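Local coordinates for SPbeta prophage-derived aminoglycoside N(3')-acetyltransferase-like protein YokD (Bacillus subtilis, PDB 2NYG) that binds coenzyme A and probably transfers an acetyl group from acetyl-CoA to an amine, as in the aminoglycoside 3-N-acetyltransferases, and may contribute to antibiotic resistance, at residues 27-33 with 59-65; 183-187 with 252-256. One frame throughout, in Å; residues are numbered along the deposited sequence.

Interaction 1 (27-33 with 59-65)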
loop_
_atom_site.group_PDB
_atom_site.type_symbol
_atom_site.label_atom_id
_atom_site.label_comp_id
_atom_site.label_asym_id
_atom_site.label_seq_id
_atom_site.Cartn_x
_atom_site.Cartn_y
_atom_site.Cartn_z
ATOM N N LEU A 27 -1.376 5.338 25.714
ATOM C CA LEU A 27 -1.594 4.041 25.110
ATOM C C LEU A 27 -0.912 2.992 25.978
ATOM O O LEU A 27 0.255 3.132 26.329
ATOM C CB LEU A 27 -1.014 4.028 23.702
ATOM C CG LEU A 27 -1.562 2.925 22.814
ATOM C CD1 LEU A 27 -3.037 3.196 22.548
ATOM C CD2 LEU A 27 -0.786 2.878 21.521
ATOM N N LYS A 28 -1.638 1.935 26.322
ATOM C CA LYS A 28 -1.073 0.903 27.174
ATOM C C LYS A 28 -1.207 -0.533 26.680
ATOM O O LYS A 28 -1.967 -0.836 25.765
ATOM C CB LYS A 28 -1.670 1.027 28.583
ATOM C CG LYS A 28 -1.369 2.367 29.237
ATOM C CD LYS A 28 -1.876 2.450 30.665
ATOM C CE LYS A 28 -1.361 3.719 31.338
ATOM N NZ LYS A 28 -1.904 3.913 32.708
ATOM N N LYS A 29 -0.430 -1.406 27.302
ATOM C CA LYS A 29 -0.419 -2.818 26.986
ATOM C C LYS A 29 -1.802 -3.443 27.137
ATOM O O LYS A 29 -2.468 -3.242 28.145
ATOM C CB LYS A 29 0.578 -3.528 27.917
ATOM C CG LYS A 29 0.481 -5.045 27.906
ATOM C CD LYS A 29 1.678 -5.732 28.546
ATOM C CE LYS A 29 1.657 -7.231 28.214
ATOM N NZ LYS A 29 2.802 -8.004 28.778
ATOM N N GLY A 30 -2.230 -4.195 26.130
ATOM C CA GLY A 30 -3.521 -4.864 26.189
ATOM C C GLY A 30 -4.718 -4.011 25.830
ATOM O O GLY A 30 -5.850 -4.470 25.833
ATOM N N MET A 31 -4.458 -2.755 25.519
ATOM C CA MET A 31 -5.497 -1.810 25.145
ATOM C C MET A 31 -5.975 -2.098 23.715
ATOM O O MET A 31 -5.182 -2.431 22.849
ATOM C CB MET A 31 -4.902 -0.407 25.218
ATOM C CG MET A 31 -5.857 0.698 25.515
ATOM S SD MET A 31 -4.921 2.214 25.773
ATOM C CE MET A 31 -5.376 2.645 27.483
ATOM N N THR A 32 -7.272 -2.005 23.468
ATOM C CA THR A 32 -7.771 -2.205 22.111
ATOM C C THR A 32 -8.002 -0.798 21.614
ATOM O O THR A 32 -8.721 -0.036 22.257
ATOM C CB THR A 32 -9.090 -2.956 22.072
ATOM O OG1 THR A 32 -8.881 -4.281 22.563
ATOM C CG2 THR A 32 -9.601 -3.040 20.646
ATOM N N VAL A 33 -7.397 -0.441 20.489
ATOM C CA VAL A 33 -7.538 0.920 20.005
ATOM C C VAL A 33 -7.772 1.097 18.508
ATOM O O VAL A 33 -7.091 0.501 17.671
ATOM C CB VAL A 33 -6.293 1.759 20.441
ATOM C CG1 VAL A 33 -5.031 1.152 19.877
ATOM C CG2 VAL A 33 -6.444 3.198 20.011
ATOM N N VAL A 59 3.729 -1.138 21.784
ATOM C CA VAL A 59 3.035 -0.584 22.917
ATOM C C VAL A 59 1.853 -1.440 23.309
ATOM O O VAL A 59 1.781 -1.926 24.438
ATOM C CB VAL A 59 2.584 0.850 22.615
ATOM C CG1 VAL A 59 1.847 1.431 23.809
ATOM C CG2 VAL A 59 3.797 1.701 22.281
ATOM N N VAL A 60 0.945 -1.653 22.363
ATOM C CA VAL A 60 -0.266 -2.418 22.632
ATOM C C VAL A 60 -0.047 -3.906 22.912
ATOM O O VAL A 60 -0.941 -4.591 23.406
ATOM C CB VAL A 60 -1.280 -2.229 21.480
ATOM C CG1 VAL A 60 -1.406 -3.495 20.646
ATOM C CG2 VAL A 60 -2.610 -1.822 22.049
ATOM N N THR A 61 1.144 -4.396 22.596
ATOM C CA THR A 61 1.507 -5.797 22.825
ATOM C C THR A 61 0.572 -6.812 22.179
ATOM O O THR A 61 -0.514 -6.479 21.722
ATOM C CB THR A 61 1.599 -6.118 24.343
ATOM O OG1 THR A 61 2.442 -7.249 24.535
ATOM C CG2 THR A 61 0.259 -6.496 24.892
ATOM N N GLU A 62 1.013 -8.062 22.147
ATOM C CA GLU A 62 0.238 -9.156 21.565
ATOM C C GLU A 62 -1.050 -9.449 22.357
ATOM O O GLU A 62 -1.868 -10.280 21.957
ATOM C CB GLU A 62 1.124 -10.400 21.507
ATOM C CG GLU A 62 0.485 -11.614 20.852
ATOM C CD GLU A 62 1.458 -12.789 20.721
ATOM O OE1 GLU A 62 2.481 -12.640 20.011
ATOM O OE2 GLU A 62 1.192 -13.854 21.329
ATOM N N GLU A 63 -1.207 -8.755 23.480
ATOM C CA GLU A 63 -2.372 -8.888 24.350
ATOM C C GLU A 63 -3.355 -7.771 23.993
ATOM O O GLU A 63 -4.537 -7.824 24.341
ATOM C CB GLU A 63 -1.955 -8.741 25.815
ATOM C CG GLU A 63 -0.896 -9.726 26.282
ATOM C CD GLU A 63 -1.477 -11.050 26.772
ATOM O OE1 GLU A 63 -2.341 -11.637 26.078
ATOM O OE2 GLU A 63 -1.058 -11.505 27.858
ATOM N N GLY A 64 -2.835 -6.748 23.315
ATOM C CA GLY A 64 -3.649 -5.630 22.878
ATOM C C GLY A 64 -4.176 -5.897 21.475
ATOM O O GLY A 64 -3.836 -6.901 20.844
ATOM N N THR A 65 -5.005 -4.991 20.974
ATOM C CA THR A 65 -5.591 -5.159 19.651
ATOM C C THR A 65 -5.619 -3.805 18.956
ATOM O O THR A 65 -6.116 -2.848 19.525
ATOM C CB THR A 65 -7.070 -5.699 19.757
ATOM O OG1 THR A 65 -7.110 -6.915 20.522
ATOM C CG2 THR A 65 -7.642 -5.976 18.389
#
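Thr32 and Thr65 pair as parallel neighbours where strands 32-37 and 65-69 begin, and just ahead of them the turn leading into the first strand packs on the end of helix 48-60: the contact joins the start of both strands of this beta-alpha-beta unit with the C-terminal end of its helix. Val33 N donates to Thr65 O (2.9 Å) almost in line with the carbonyl, and Thr65 N reaches back to Met31 O, whose position in the model is less certain. The two threonine side chains lie side by side on one face of the sheet, Thr32 OG1 3.6 Å from Thr65 CB. Before the strand, a type II turn from Lys28 to Met31 presents Gly30 N to Val60 O at 3.0 Å; the bond is fairly straight (N-H...O 165°), although the donor stands above the carbonyl plane. Gly30 takes positive phi in the turn, and Gly64, with no side chain to point at it, lets the two CA atoms come close. Beyond the helix, Thr61 also takes positive phi, and Lys29, its CG anti to the backbone N (chi1 168°) and its chain extended, runs across the Thr61 CG2 methyl. On the buried side, Val59 CG1 sits 3.8 Å from Leu27 CD2. Helix 15-25 covers Val59 through Thr19, Leu22 and Lys23, strand 170-174 pairs along the other edge of strand 32-37, and His141 N bonds to Thr65 OG1.

Interaction 2 (183-187 with 252-256)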
loop_
_atom_site.group_PDB
_atom_site.type_symbol
_atom_site.label_atom_id
_atom_site.label_comp_id
_atom_site.label_asym_id
_atom_site.label_seq_id
_atom_site.Cartn_x
_atom_site.Cartn_y
_atom_site.Cartn_z
ATOM N N CYS A 183 -15.861 6.119 14.580
ATOM C CA CYS A 183 -16.758 5.593 15.602
ATOM C C CYS A 183 -18.091 6.340 15.697
ATOM O O CYS A 183 -19.125 5.733 15.991
ATOM C CB CYS A 183 -16.073 5.579 16.970
ATOM S SG CYS A 183 -15.674 7.202 17.607
ATOM N N PHE A 184 -18.077 7.648 15.451
ATOM C CA PHE A 184 -19.303 8.437 15.514
ATOM C C PHE A 184 -20.420 7.926 14.604
ATOM O O PHE A 184 -21.596 7.994 14.971
ATOM C CB PHE A 184 -18.999 9.896 15.196
ATOM C CG PHE A 184 -18.268 10.604 16.292
ATOM C CD1 PHE A 184 -17.453 11.692 16.014
ATOM C CD2 PHE A 184 -18.385 10.171 17.611
ATOM C CE1 PHE A 184 -16.765 12.336 17.036
ATOM C CE2 PHE A 184 -17.702 10.807 18.633
ATOM C CZ PHE A 184 -16.891 11.889 18.347
ATOM N N HIS A 185 -20.057 7.422 13.425
ATOM C CA HIS A 185 -21.050 6.903 12.504
ATOM C C HIS A 185 -21.984 5.958 13.245
ATOM O O HIS A 185 -23.176 5.938 12.973
ATOM C CB HIS A 185 -20.405 6.125 11.348
ATOM C CG HIS A 185 -19.787 6.983 10.284
ATOM N ND1 HIS A 185 -20.513 7.872 9.524
ATOM C CD2 HIS A 185 -18.516 7.036 9.813
ATOM C CE1 HIS A 185 -19.719 8.435 8.630
ATOM N NE2 HIS A 185 -18.503 7.945 8.784
ATOM N N LEU A 186 -21.446 5.167 14.170
ATOM C CA LEU A 186 -22.275 4.226 14.915
ATOM C C LEU A 186 -23.468 4.906 15.604
ATOM O O LEU A 186 -24.580 4.369 15.595
ATOM C CB LEU A 186 -21.437 3.473 15.949
ATOM C CG LEU A 186 -22.157 2.489 16.886
ATOM C CD1 LEU A 186 -22.823 1.343 16.117
ATOM C CD2 LEU A 186 -21.139 1.951 17.872
ATOM N N ALA A 187 -23.243 6.076 16.202
ATOM C CA ALA A 187 -24.321 6.805 16.860
ATOM C C ALA A 187 -25.460 7.109 15.868
ATOM O O ALA A 187 -26.637 7.099 16.241
ATOM C CB ALA A 187 -23.784 8.085 17.460
ATOM N N LEU A 252 -13.955 4.983 23.237
ATOM C CA LEU A 252 -14.795 4.892 22.062
ATOM C C LEU A 252 -16.249 4.829 22.492
ATOM O O LEU A 252 -17.096 5.557 21.968
ATOM C CB LEU A 252 -14.414 3.673 21.223
ATOM C CG LEU A 252 -15.160 3.407 19.908
ATOM C CD1 LEU A 252 -14.317 2.584 18.979
ATOM C CD2 LEU A 252 -16.466 2.694 20.193
ATOM N N THR A 253 -16.529 3.964 23.470
ATOM C CA THR A 253 -17.873 3.812 24.014
ATOM C C THR A 253 -18.404 5.159 24.519
ATOM O O THR A 253 -19.572 5.495 24.346
ATOM C CB THR A 253 -17.860 2.824 25.167
ATOM O OG1 THR A 253 -17.364 1.567 24.696
ATOM C CG2 THR A 253 -19.242 2.638 25.720
ATOM N N GLU A 254 -17.519 5.914 25.145
ATOM C CA GLU A 254 -17.838 7.213 25.710
ATOM C C GLU A 254 -18.111 8.216 24.605
ATOM O O GLU A 254 -18.964 9.091 24.731
ATOM C CB GLU A 254 -16.653 7.640 26.553
ATOM C CG GLU A 254 -16.788 8.864 27.406
ATOM C CD GLU A 254 -15.722 8.879 28.490
ATOM O OE1 GLU A 254 -15.302 9.969 28.922
ATOM O OE2 GLU A 254 -15.309 7.788 28.928
ATOM N N ALA A 255 -17.376 8.084 23.509
ATOM C CA ALA A 255 -17.523 8.980 22.377
ATOM C C ALA A 255 -18.817 8.686 21.631
ATOM O O ALA A 255 -19.538 9.594 21.230
ATOM C CB ALA A 255 -16.317 8.838 21.433
ATOM N N VAL A 256 -19.120 7.417 21.431
ATOM C CA VAL A 256 -20.340 7.093 20.710
ATOM C C VAL A 256 -21.563 7.594 21.471
ATOM O O VAL A 256 -22.448 8.235 20.895
ATOM C CB VAL A 256 -20.487 5.563 20.460
ATOM C CG1 VAL A 256 -21.771 5.279 19.696
ATOM C CG2 VAL A 256 -19.303 5.051 19.657
#
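The short, weakly bonded helix 183-187 and the start of helix 252-268 run 8.9 Å apart at closest approach, their axes crossing at -44° with N-to-C directions broadly alike, and Phe184 and Val256 bring their CA atoms nearest. Val256 fills the middle of the seam. Its two methyls divide the work: CG1, anti to the backbone N (chi1 -180°), meets Leu186 CD2 at 3.8 Å and also the methyl of Ala187, while CG2 lies 3.7 Å from Cys183 O. Leu186 meets this valine at about a right angle, its CD2 branch against both methyls. One turn earlier on the longer helix, Leu252 CG rests on Cys183 CB at 3.8 Å. The sulfur of Cys183 turns to Ala255 CB, a looser touch. Phe184 comes in edge-on: CE2 is 3.4 Å from Ala255 O, which lies near the ring plane, and 3.7 Å from Ala255 CB. Helix 160-166 packs on Leu186, Leu252 and Val256, and Val227 and Phe231 of helix 224-234 touch Phe184 and Ala255, respectively. Side chains meet here through carbon and sulfur alone, and carbon atoms touch the carbonyl oxygens of Cys183, Ala255 and Val256, so shape and burial rather than polar bonds join the helices.

In the fold
From the N terminus, the chain passes helix 15-25 and enters strand 32-37; interaction 1 closes the first loop when the chain returns through helix 48-60 to strand 65-69, only 25 residues intervening. That completes one beta-alpha-beta crossover before interaction 2 opens. The second loop is longer: 64 residues, including the three-stranded antiparallel sheet, helix 224-234 and strands 238-242 and 245-251, separate 183-187 from 252-256. The two loops follow in series and neither nest nor cross. The centres of interactions 1 and 2 are about 20 Å apart, and the two contacts do not touch. Interaction 1 ties neighbouring strands of the mixed sheet, whereas interaction 2 packs two helices against each other.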